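Local coordinates for protein fumarylacetoacetate hydrolase (Burkholderia xenovorans, PDB 5TI1) that probably hydrolyses fumarylacetoacetate to fumarate and acetoacetate, the last step of phenylalanine and tyrosine breakdown, as a magnesium-containing enzyme of the FAH family, at residues B[235-240]-B[365-370]; B[230-235]-B[370-375]; B[243-248]-B[353-358]; B[146-151]-B[188-193]. All coordinates share one frame; numbering follows the deposited sequence.

Interaction 1. Residues B[235-240]-B[365-370]; sequences AGNALG and CNTRVG
The amide oxygen OD1 of N237 is gripped twice by T367. The hydroxyl OG1 of T367 donates to N237 OD1 over 2.8 Å, lying in the carbonyl plane with a C=O...O angle of 151°; the backbone N of T367 reaches the same OD1, but its N-H is badly bent and that bond is weak. The other end of the amide is tied as well: N237 ND2 donates to the carbonyl O of C365 at 3.1 Å, nearly straight at 166° and close to the amide's own plane, and it also bonds E241 O. With both ends held, the amide can hardly flip. N237 gets there because CG sits between its backbone N and carbonyl carbon (chi1 68°), which folds the amide back across T367, the two side chains crossing at about a right angle.

The N237 and T367 backbones form one isolated antiparallel bridge, a hydrogen-bonded pair joining two loops: the one leaving strand 223-233 and the one entering strand 372-374. N237 N donates to T367 O at 3.2 Å from above the carbonyl plane, and the return bond from T367 N to N237 O is long and weak. G236 lets the chains close in, its CA 3.2 Å from T367 O. Further along, L239 lays its CD1 against the amide of N366, 3.6 Å from N366 OD1. That oxygen is bonded to S191 OG of the second subunit, while R189 NH2 of that subunit donates to N366 O. T367 also packs on L357 and T361 of helix 353-362.

Interaction 2. Residues B[230-235]-B[370-375]; sequences GFVIGA and GDLMGS
M373 lies over one face of the F231 ring, its CB 3.5 Å from the ring centroid and only 18° off the normal, a CH-pi contact displaced toward the CZ rim. From there the methionine chain runs obliquely past the ring. M373 SD stands 4.6 Å from the F231 centroid, 48° off the normal, which makes an oblique Met-aromatic contact, and M373 CE touches I233 CG1 at 3.7 Å. At chi1 62° the F231 ring stands up from its strand and meets the M373 side chain. I233 and D371 lie side by side and point the same way, CG1 against CB.

On the opposite face of the sheet V232 and L372 cross more loosely, V232 CG2 to L372 CD1 at 4.1 Å. L372 CD1 also lies over G230, 4.0 Å from its CA.

The backbones are antiparallel strands 223-233 and 372-374, and F231 and M373 form a hydrogen-bonded pair. M373 N meets F231 O at 2.9 Å, in the carbonyl plane. The ladder continues through I233 N to D371 O and finishes with G370 N to I233 O. Across these strands, then, the hydrogen bonds all run backbone to backbone and the side chains meet through carbon and sulfur, while the buried D371 OD2 is satisfied by R368 N and by a salt bridge to R189 of the second subunit.

Interaction 3. Residues B[243-248]-B[353-358]; sequences VTCADA and MAQQLA
A short, weakly bonded helical turn at about 245-248 packs on helix 353-362, a helix-on-helix contact made mostly by small residues. The apolar contacts are close: A248 CB sits 3.8 Å from A354 CB and is also against the A354 carbonyl O, while C245 CB meets A358 CB at 4.0 Å. The cysteine sulfur is swung away from its own backbone N (chi1 -164°), which sends C245 SG alongside Q355 to touch its CG at 3.8 Å. L357, with CG likewise anti to N, extends CD2 over the end of the turn: it lies 3.5 Å from A248 O and more loosely against A248 CB and V243 CG1.

The polar part lies mostly on backbone groups. V243 O receives a CA-H...O contact from A358, and V243 N donates to T361 OG1, a little further along the helix. The turn itself is capped at its start, T244 being the N-cap and its OG1 accepting from D247 N; farther out, D247 OD2 bonds H251.

Water completes the seam. One molecule donates both its hydrogens, one to V243 O at 2.7 Å and the other to A358 O at 2.6 Å.

Interaction 4. Residues B[146-151]-B[188-193]; sequences VQIPGY and GRASSV
Y151 and I148 close on A190 and V193. The methyl of A190 faces the 146-151 chain, with CB 3.6 Å from I148 O and looser contacts to I148 CG2 and Y151 CB. I148 sends its other branch to V193, I148 CD1 to V193 CG1 at 3.7 Å, the two side chains crossing at about a right angle. The tyrosine ring touches V193 obliquely, Y151 CD2 to V193 CG2 at 3.9 Å, and turns its edge to the R189 backbone, whose carbonyl carbon lies in the ring plane. Extension of CG away from the backbone N (chi1 163°) carries this ring past G188, where Y151 CE2 comes 4.1 Å from G188 CA.

The backbone fixes the approach. G188 N donates to Y151 O at 2.7 Å, somewhat bent at 142°, and a water links the same two residues, accepting from Y151 N and donating to G188 O.

Outside this shell, L372 of the neighbouring strand packs on I148, Y151 and V193 together. The guanidinium of R189 serves other partners: NE bonds S191 OG, NH2 forms a salt bridge with D371 of the second subunit, and S191 OG reaches N366 there. The 188-193 loop therefore looks inward to the sheet and outward to the dimer interface. Y151 opens strand 151-154, which carries the magnesium ligand D153, and the Y151 side chain comes within about 5 Å of the magnesium ion, placing the contact beside the metal site of an FAH-family hydrolase.

How the interactions relate
Along the chain, interaction 4 closes first; the other three are nested, 243-248/353-358 inside 235-240/365-370 inside 230-235/370-375. Interaction 2 is the hub: centred about 9 Å from the middle of the chain, it shares A235 and G370 with interaction 1, whose centre is about 11 Å from its own. Strands 223-233 and 372-374 belong to the mixed sheet that also holds 151-154 and 185-188, and L372 N probably bonds G150 O of interaction 4. Helix 353-362 covers the F231/M373 side and carries interaction 3. The centres of interactions 3 and 4 are about 21 Å apart, without touching. Residues 189-192 of one subunit meet 366-371 of the other, so interactions 1, 2 and 4 place the sheet carrying magnesium ligands at the subunit interface.

Interaction 1. Residues B[235-240]-B[365-370]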
loop_
_atom_site.group_PDB
_atom_site.type_symbol
_atom_site.label_atom_id
_atom_site.label_comp_id
_atom_site.label_asym_id
_atom_site.label_seq_id
_atom_site.Cartn_x
_atom_site.Cartn_y
_atom_site.Cartn_z
ATOM N N ALA B 235 0.659 15.351 7.945
ATOM C CA ALA B 235 -0.693 15.829 7.689
ATOM C C ALA B 235 -1.106 15.320 6.317
ATOM O O ALA B 235 -0.357 15.465 5.345
ATOM C CB ALA B 235 -0.770 17.367 7.755
ATOM N N GLY B 236 -2.285 14.714 6.240
ATOM C CA GLY B 236 -2.723 14.093 5.013
ATOM C C GLY B 236 -3.376 15.106 4.093
ATOM O O GLY B 236 -3.323 16.318 4.308
ATOM N N ASN B 237 -3.983 14.584 3.029
ATOM C CA ASN B 237 -4.810 15.400 2.154
ATOM C C ASN B 237 -6.012 14.569 1.719
ATOM O O ASN B 237 -5.937 13.337 1.645
ATOM C CB ASN B 237 -4.020 15.925 0.943
ATOM C CG ASN B 237 -3.623 14.820 -0.027
ATOM O OD1 ASN B 237 -2.812 13.957 0.292
ATOM N ND2 ASN B 237 -4.195 14.850 -1.226
ATOM N N ALA B 238 -7.130 15.251 1.465
ATOM C CA ALA B 238 -8.369 14.558 1.116
ATOM C C ALA B 238 -8.307 14.025 -0.311
ATOM O O ALA B 238 -7.601 14.555 -1.169
ATOM C CB ALA B 238 -9.577 15.490 1.276
ATOM N N LEU B 239 -9.048 12.952 -0.562
ATOM C CA LEU B 239 -9.070 12.373 -1.897
ATOM C C LEU B 239 -9.648 13.377 -2.889
ATOM O O LEU B 239 -10.694 13.985 -2.636
ATOM C CB LEU B 239 -9.891 11.083 -1.887
ATOM C CG LEU B 239 -9.875 10.202 -3.126
ATOM C CD1 LEU B 239 -8.480 9.719 -3.439
ATOM C CD2 LEU B 239 -10.811 9.028 -2.899
ATOM N N GLY B 240 -8.961 13.556 -4.021
ATOM C CA GLY B 240 -9.369 14.535 -5.006
ATOM C C GLY B 240 -8.802 15.927 -4.824
ATOM O O GLY B 240 -9.039 16.787 -5.683
ATOM N N CYS B 365 -4.768 11.698 -5.659
ATOM C CA CYS B 365 -4.495 10.672 -4.662
ATOM C C CYS B 365 -4.401 11.307 -3.282
ATOM O O CYS B 365 -3.866 12.409 -3.125
ATOM C CB CYS B 365 -3.200 9.920 -5.000
ATOM S SG CYS B 365 -2.839 8.516 -3.903
ATOM N N ASN B 366 -4.962 10.623 -2.288
ATOM C CA ASN B 366 -4.937 11.108 -0.919
ATOM C C ASN B 366 -3.738 10.526 -0.187
ATOM O O ASN B 366 -3.165 9.510 -0.590
ATOM C CB ASN B 366 -6.238 10.760 -0.192
ATOM C CG ASN B 366 -6.529 9.273 -0.177
ATOM O OD1 ASN B 366 -6.110 8.523 -1.069
ATOM N ND2 ASN B 366 -7.277 8.840 0.837
ATOM N N THR B 367 -3.320 11.215 0.869
ATOM C CA THR B 367 -2.272 10.697 1.742
ATOM C C THR B 367 -2.769 10.740 3.177
ATOM O O THR B 367 -3.735 11.435 3.503
ATOM C CB THR B 367 -0.956 11.479 1.635
ATOM O OG1 THR B 367 -1.146 12.797 2.158
ATOM C CG2 THR B 367 -0.484 11.580 0.181
ATOM N N ARG B 368 -2.084 9.983 4.030
ATOM C CA ARG B 368 -2.488 9.763 5.407
ATOM C C ARG B 368 -1.271 9.865 6.314
ATOM O O ARG B 368 -0.147 9.553 5.910
ATOM C CB ARG B 368 -3.147 8.382 5.573
ATOM C CG ARG B 368 -4.467 8.254 4.822
ATOM C CD ARG B 368 -5.124 6.898 5.021
ATOM N NE ARG B 368 -4.438 5.880 4.234
ATOM C CZ ARG B 368 -4.810 4.602 4.154
ATOM N NH1 ARG B 368 -5.869 4.166 4.825
ATOM N NH2 ARG B 368 -4.107 3.754 3.407
ATOM N N VAL B 369 -1.524 10.278 7.558
ATOM C CA VAL B 369 -0.490 10.335 8.585
ATOM C C VAL B 369 0.196 8.983 8.687
ATOM O O VAL B 369 -0.468 7.943 8.754
ATOM C CB VAL B 369 -1.120 10.749 9.928
ATOM C CG1 VAL B 369 -0.154 10.529 11.075
ATOM C CG2 VAL B 369 -1.588 12.217 9.878
ATOM N N GLY B 370 1.535 8.988 8.695
ATOM C CA GLY B 370 2.303 7.757 8.769
ATOM C C GLY B 370 2.712 7.170 7.434
ATOM O O GLY B 370 3.509 6.220 7.415
#

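Interaction 2. Residues B[230-235]-B[370-375]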
loop_
_atom_site.group_PDB
_atom_site.type_symbol
_atom_site.label_atom_id
_atom_site.label_comp_id
_atom_site.label_asym_id
_atom_site.label_seq_id
_atom_site.Cartn_x
_atom_site.Cartn_y
_atom_site.Cartn_z
ATOM N N GLY B 230 13.464 7.955 3.638
ATOM C CA GLY B 230 12.015 7.995 3.557
ATOM C C GLY B 230 11.485 9.127 4.401
ATOM O O GLY B 230 11.931 9.307 5.539
ATOM N N PHE B 231 10.564 9.922 3.873
ATOM C CA PHE B 231 9.913 10.899 4.725
ATOM C C PHE B 231 8.513 10.425 5.087
ATOM O O PHE B 231 7.896 9.632 4.372
ATOM C CB PHE B 231 9.891 12.300 4.096
ATOM C CG PHE B 231 9.136 12.427 2.788
ATOM C CD1 PHE B 231 7.812 12.853 2.767
ATOM C CD2 PHE B 231 9.779 12.232 1.576
ATOM C CE1 PHE B 231 7.136 13.048 1.561
ATOM C CE2 PHE B 231 9.104 12.429 0.366
ATOM C CZ PHE B 231 7.782 12.839 0.364
ATOM N N VAL B 232 8.036 10.890 6.235
ATOM C CA VAL B 232 6.818 10.387 6.854
ATOM C C VAL B 232 5.791 11.516 6.864
ATOM O O VAL B 232 6.098 12.638 7.280
ATOM C CB VAL B 232 7.113 9.853 8.268
ATOM C CG1 VAL B 232 5.839 9.578 9.027
ATOM C CG2 VAL B 232 7.987 8.572 8.188
ATOM N N ILE B 233 4.577 11.216 6.387
ATOM C CA ILE B 233 3.517 12.215 6.282
ATOM C C ILE B 233 3.023 12.579 7.672
ATOM O O ILE B 233 2.680 11.702 8.474
ATOM C CB ILE B 233 2.359 11.696 5.407
ATOM C CG1 ILE B 233 2.803 11.567 3.951
ATOM C CG2 ILE B 233 1.161 12.662 5.467
ATOM C CD1 ILE B 233 3.292 12.895 3.346
ATOM N N GLY B 234 2.963 13.881 7.956
ATOM C CA GLY B 234 2.455 14.357 9.227
ATOM C C GLY B 234 1.049 14.919 9.139
ATOM O O GLY B 234 0.324 14.978 10.138
ATOM N N ALA B 235 0.659 15.351 7.945
ATOM C CA ALA B 235 -0.693 15.829 7.689
ATOM C C ALA B 235 -1.106 15.320 6.317
ATOM O O ALA B 235 -0.357 15.465 5.345
ATOM C CB ALA B 235 -0.770 17.367 7.755
ATOM N N GLY B 370 1.535 8.988 8.695
ATOM C CA GLY B 370 2.303 7.757 8.769
ATOM C C GLY B 370 2.712 7.170 7.434
ATOM O O GLY B 370 3.509 6.220 7.415
ATOM N N ASP B 371 2.163 7.670 6.319
ATOM C CA ASP B 371 2.630 7.257 5.000
ATOM C C ASP B 371 4.145 7.461 4.884
ATOM O O ASP B 371 4.718 8.396 5.452
ATOM C CB ASP B 371 1.931 8.054 3.897
ATOM C CG ASP B 371 0.532 7.539 3.563
ATOM O OD1 ASP B 371 0.126 6.439 4.002
ATOM O OD2 ASP B 371 -0.181 8.259 2.834
ATOM N N LEU B 372 4.786 6.580 4.123
ATOM C CA LEU B 372 6.232 6.559 3.954
ATOM C C LEU B 372 6.553 6.785 2.486
ATOM O O LEU B 372 6.007 6.102 1.610
ATOM C CB LEU B 372 6.807 5.218 4.419
ATOM C CG LEU B 372 8.316 4.998 4.298
ATOM C CD1 LEU B 372 9.067 5.922 5.240
ATOM C CD2 LEU B 372 8.638 3.529 4.587
ATOM N N MET B 373 7.442 7.727 2.214
ATOM C CA MET B 373 7.762 8.103 0.842
ATOM C C MET B 373 9.266 7.967 0.639
ATOM O O MET B 373 10.051 8.752 1.186
ATOM C CB MET B 373 7.243 9.517 0.550
ATOM C CG MET B 373 5.769 9.632 0.936
ATOM S SD MET B 373 4.760 10.562 -0.206
ATOM C CE MET B 373 3.128 10.298 0.487
ATOM N N GLY B 374 9.660 6.952 -0.127
ATOM C CA GLY B 374 11.070 6.698 -0.352
ATOM C C GLY B 374 11.612 7.579 -1.465
ATOM O O GLY B 374 10.965 7.798 -2.486
ATOM N N SER B 375 12.832 8.078 -1.259
ATOM C CA SER B 375 13.399 9.046 -2.191
ATOM C C SER B 375 13.715 8.427 -3.545
ATOM O O SER B 375 13.784 9.151 -4.543
ATOM C CB SER B 375 14.675 9.654 -1.596
ATOM O OG SER B 375 15.638 8.638 -1.349
#

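Interaction 3. Residues B[243-248]-B[353-358]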
loop_
_atom_site.group_PDB
_atom_site.type_symbol
_atom_site.label_atom_id
_atom_site.label_comp_id
_atom_site.label_asym_id
_atom_site.label_seq_id
_atom_site.Cartn_x
_atom_site.Cartn_y
_atom_site.Cartn_z
ATOM N N VAL B 243 -2.086 18.470 -3.206
ATOM C CA VAL B 243 -1.212 19.292 -2.366
ATOM C C VAL B 243 -0.289 20.084 -3.283
ATOM O O VAL B 243 0.408 19.495 -4.118
ATOM C CB VAL B 243 -0.395 18.434 -1.391
ATOM C CG1 VAL B 243 0.499 19.318 -0.524
ATOM C CG2 VAL B 243 -1.307 17.586 -0.537
ATOM N N THR B 244 -0.287 21.413 -3.148
ATOM C CA THR B 244 0.572 22.220 -4.004
ATOM C C THR B 244 2.026 22.062 -3.577
ATOM O O THR B 244 2.339 21.677 -2.441
ATOM C CB THR B 244 0.183 23.711 -3.990
ATOM O OG1 THR B 244 0.489 24.296 -2.718
ATOM C CG2 THR B 244 -1.312 23.901 -4.296
ATOM N N CYS B 245 2.926 22.346 -4.517
ATOM C CA CYS B 245 4.342 22.185 -4.223
ATOM C C CYS B 245 4.760 23.103 -3.087
ATOM O O CYS B 245 5.505 22.695 -2.187
ATOM C CB CYS B 245 5.173 22.450 -5.474
ATOM S SG CYS B 245 6.852 21.851 -5.324
ATOM N N ALA B 246 4.266 24.345 -3.099
ATOM C CA ALA B 246 4.611 25.296 -2.050
ATOM C C ALA B 246 4.095 24.852 -0.685
ATOM O O ALA B 246 4.698 25.184 0.344
ATOM C CB ALA B 246 4.062 26.681 -2.401
ATOM N N ASP B 247 2.986 24.117 -0.651
ATOM C CA ASP B 247 2.376 23.693 0.601
ATOM C C ASP B 247 2.896 22.342 1.073
ATOM O O ASP B 247 2.603 21.940 2.203
ATOM C CB ASP B 247 0.845 23.645 0.438
ATOM C CG ASP B 247 0.114 23.293 1.728
ATOM O OD1 ASP B 247 0.445 23.881 2.781
ATOM O OD2 ASP B 247 -0.803 22.437 1.683
ATOM N N ALA B 248 3.706 21.675 0.254
ATOM C CA ALA B 248 3.989 20.254 0.450
ATOM C C ALA B 248 4.721 19.989 1.763
ATOM O O ALA B 248 4.340 19.089 2.522
ATOM C CB ALA B 248 4.795 19.733 -0.736
ATOM N N MET B 353 11.501 16.455 -1.959
ATOM C CA MET B 353 10.337 15.899 -1.277
ATOM C C MET B 353 9.074 16.684 -1.601
ATOM O O MET B 353 8.011 16.097 -1.825
ATOM C CB MET B 353 10.580 15.888 0.230
ATOM C CG MET B 353 11.656 14.918 0.685
ATOM S SD MET B 353 11.948 15.034 2.465
ATOM C CE MET B 353 12.827 16.597 2.562
ATOM N N ALA B 354 9.169 18.018 -1.614
ATOM C CA ALA B 354 8.010 18.836 -1.948
ATOM C C ALA B 354 7.482 18.477 -3.329
ATOM O O ALA B 354 6.271 18.290 -3.522
ATOM C CB ALA B 354 8.381 20.321 -1.872
ATOM N N GLN B 355 8.387 18.352 -4.300
ATOM C CA GLN B 355 7.963 18.037 -5.655
ATOM C C GLN B 355 7.376 16.635 -5.728
ATOM O O GLN B 355 6.378 16.409 -6.423
ATOM C CB GLN B 355 9.139 18.200 -6.610
ATOM C CG GLN B 355 9.570 19.655 -6.757
ATOM C CD GLN B 355 10.808 19.811 -7.606
ATOM O OE1 GLN B 355 11.771 19.044 -7.475
ATOM N NE2 GLN B 355 10.796 20.811 -8.485
ATOM N N GLN B 356 7.976 15.689 -5.002
ATOM C CA GLN B 356 7.482 14.320 -5.009
ATOM C C GLN B 356 6.059 14.252 -4.472
ATOM O O GLN B 356 5.194 13.603 -5.063
ATOM C CB GLN B 356 8.420 13.424 -4.197
ATOM C CG GLN B 356 9.774 13.196 -4.861
ATOM C CD GLN B 356 10.788 12.564 -3.920
ATOM O OE1 GLN B 356 10.707 12.728 -2.704
ATOM N NE2 GLN B 356 11.749 11.839 -4.484
ATOM N N LEU B 357 5.802 14.916 -3.343
ATOM C CA LEU B 357 4.459 14.909 -2.771
ATOM C C LEU B 357 3.473 15.637 -3.680
ATOM O O LEU B 357 2.333 15.186 -3.868
ATOM C CB LEU B 357 4.482 15.548 -1.387
ATOM C CG LEU B 357 3.184 15.478 -0.589
ATOM C CD1 LEU B 357 2.769 14.009 -0.367
ATOM C CD2 LEU B 357 3.352 16.241 0.725
ATOM N N ALA B 358 3.903 16.758 -4.258
ATOM C CA ALA B 358 3.055 17.495 -5.189
ATOM C C ALA B 358 2.646 16.611 -6.358
ATOM O O ALA B 358 1.461 16.528 -6.710
ATOM C CB ALA B 358 3.789 18.743 -5.679
HETATM O O HOH W 1 -0.204 18.486 -6.517
#

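Interaction 4. Residues B[146-151]-B[188-193]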
loop_
_atom_site.group_PDB
_atom_site.type_symbol
_atom_site.label_atom_id
_atom_site.label_comp_id
_atom_site.label_asym_id
_atom_site.label_seq_id
_atom_site.Cartn_x
_atom_site.Cartn_y
_atom_site.Cartn_z
ATOM N N VAL B 146 6.176 3.958 13.018
ATOM C CA VAL B 146 4.828 4.325 12.594
ATOM C C VAL B 146 4.138 3.104 12.017
ATOM O O VAL B 146 4.787 2.181 11.521
ATOM C CB VAL B 146 4.830 5.472 11.550
ATOM C CG1 VAL B 146 5.173 6.791 12.202
ATOM C CG2 VAL B 146 5.804 5.159 10.410
ATOM N N GLN B 147 2.803 3.096 12.119
ATOM C CA GLN B 147 1.960 2.173 11.362
ATOM C C GLN B 147 1.726 2.798 9.995
ATOM O O GLN B 147 1.031 3.813 9.883
ATOM C CB GLN B 147 0.633 1.909 12.074
ATOM C CG GLN B 147 -0.249 0.848 11.404
ATOM C CD GLN B 147 -1.092 1.371 10.234
ATOM O OE1 GLN B 147 -1.589 2.500 10.256
ATOM N NE2 GLN B 147 -1.262 0.535 9.212
ATOM N N ILE B 148 2.316 2.205 8.961
ATOM C CA ILE B 148 2.430 2.838 7.649
ATOM C C ILE B 148 1.170 2.523 6.852
ATOM O O ILE B 148 0.989 1.365 6.427
ATOM C CB ILE B 148 3.695 2.364 6.923
ATOM C CG1 ILE B 148 4.923 2.675 7.787
ATOM C CG2 ILE B 148 3.820 2.997 5.549
ATOM C CD1 ILE B 148 6.174 1.919 7.361
ATOM N N PRO B 149 0.284 3.500 6.613
ATOM C CA PRO B 149 -0.911 3.210 5.805
ATOM C C PRO B 149 -0.578 2.933 4.350
ATOM O O PRO B 149 -1.220 2.080 3.716
ATOM C CB PRO B 149 -1.760 4.489 5.965
ATOM C CG PRO B 149 -1.195 5.201 7.165
ATOM C CD PRO B 149 0.282 4.889 7.107
ATOM N N GLY B 150 0.402 3.649 3.801
ATOM C CA GLY B 150 0.856 3.500 2.432
ATOM C C GLY B 150 2.338 3.794 2.302
ATOM O O GLY B 150 2.863 4.710 2.946
ATOM N N TYR B 151 3.022 3.020 1.464
ATOM C CA TYR B 151 4.438 3.205 1.177
ATOM C C TYR B 151 4.599 3.429 -0.323
ATOM O O TYR B 151 4.175 2.599 -1.131
ATOM C CB TYR B 151 5.258 2.001 1.670
ATOM C CG TYR B 151 6.651 1.881 1.090
ATOM C CD1 TYR B 151 7.486 2.987 0.990
ATOM C CD2 TYR B 151 7.138 0.639 0.652
ATOM C CE1 TYR B 151 8.776 2.878 0.458
ATOM C CE2 TYR B 151 8.411 0.519 0.120
ATOM C CZ TYR B 151 9.225 1.642 0.026
ATOM O OH TYR B 151 10.487 1.528 -0.503
ATOM N N GLY B 188 4.769 1.076 -3.249
ATOM C CA GLY B 188 5.462 -0.026 -2.627
ATOM C C GLY B 188 4.534 -0.789 -1.697
ATOM O O GLY B 188 3.365 -0.457 -1.520
ATOM N N ARG B 189 5.085 -1.836 -1.096
ATOM C CA ARG B 189 4.330 -2.705 -0.206
ATOM C C ARG B 189 4.561 -2.278 1.245
ATOM O O ARG B 189 5.643 -2.488 1.805
ATOM C CB ARG B 189 4.734 -4.158 -0.432
ATOM C CG ARG B 189 3.942 -5.147 0.390
ATOM C CD ARG B 189 2.521 -5.375 -0.177
ATOM N NE ARG B 189 1.851 -6.350 0.672
ATOM C CZ ARG B 189 0.571 -6.699 0.631
ATOM N NH1 ARG B 189 -0.279 -6.147 -0.239
ATOM N NH2 ARG B 189 0.145 -7.622 1.497
ATOM N N ALA B 190 3.528 -1.712 1.865
ATOM C CA ALA B 190 3.661 -1.248 3.243
ATOM C C ALA B 190 3.872 -2.397 4.222
ATOM O O ALA B 190 4.602 -2.235 5.207
ATOM C CB ALA B 190 2.431 -0.425 3.642
ATOM N N SER B 191 3.264 -3.560 3.965
ATOM C CA SER B 191 3.299 -4.642 4.950
ATOM C C SER B 191 4.712 -5.152 5.207
ATOM O O SER B 191 5.000 -5.624 6.309
ATOM C CB SER B 191 2.416 -5.805 4.503
ATOM O OG SER B 191 3.006 -6.486 3.415
ATOM N N SER B 192 5.599 -5.093 4.213
ATOM C CA SER B 192 6.947 -5.625 4.364
ATOM C C SER B 192 7.974 -4.557 4.732
ATOM O O SER B 192 9.176 -4.810 4.629
ATOM C CB SER B 192 7.381 -6.331 3.083
ATOM O OG SER B 192 7.048 -5.540 1.953
ATOM N N VAL B 193 7.550 -3.378 5.169
ATOM C CA VAL B 193 8.518 -2.441 5.739
ATOM C C VAL B 193 8.786 -2.877 7.172
ATOM O O VAL B 193 7.856 -2.960 7.980
ATOM C CB VAL B 193 8.021 -0.992 5.684
ATOM C CG1 VAL B 193 9.081 -0.058 6.294
ATOM C CG2 VAL B 193 7.682 -0.598 4.259
HETATM O O HOH W 2 1.571 1.540 -0.786
#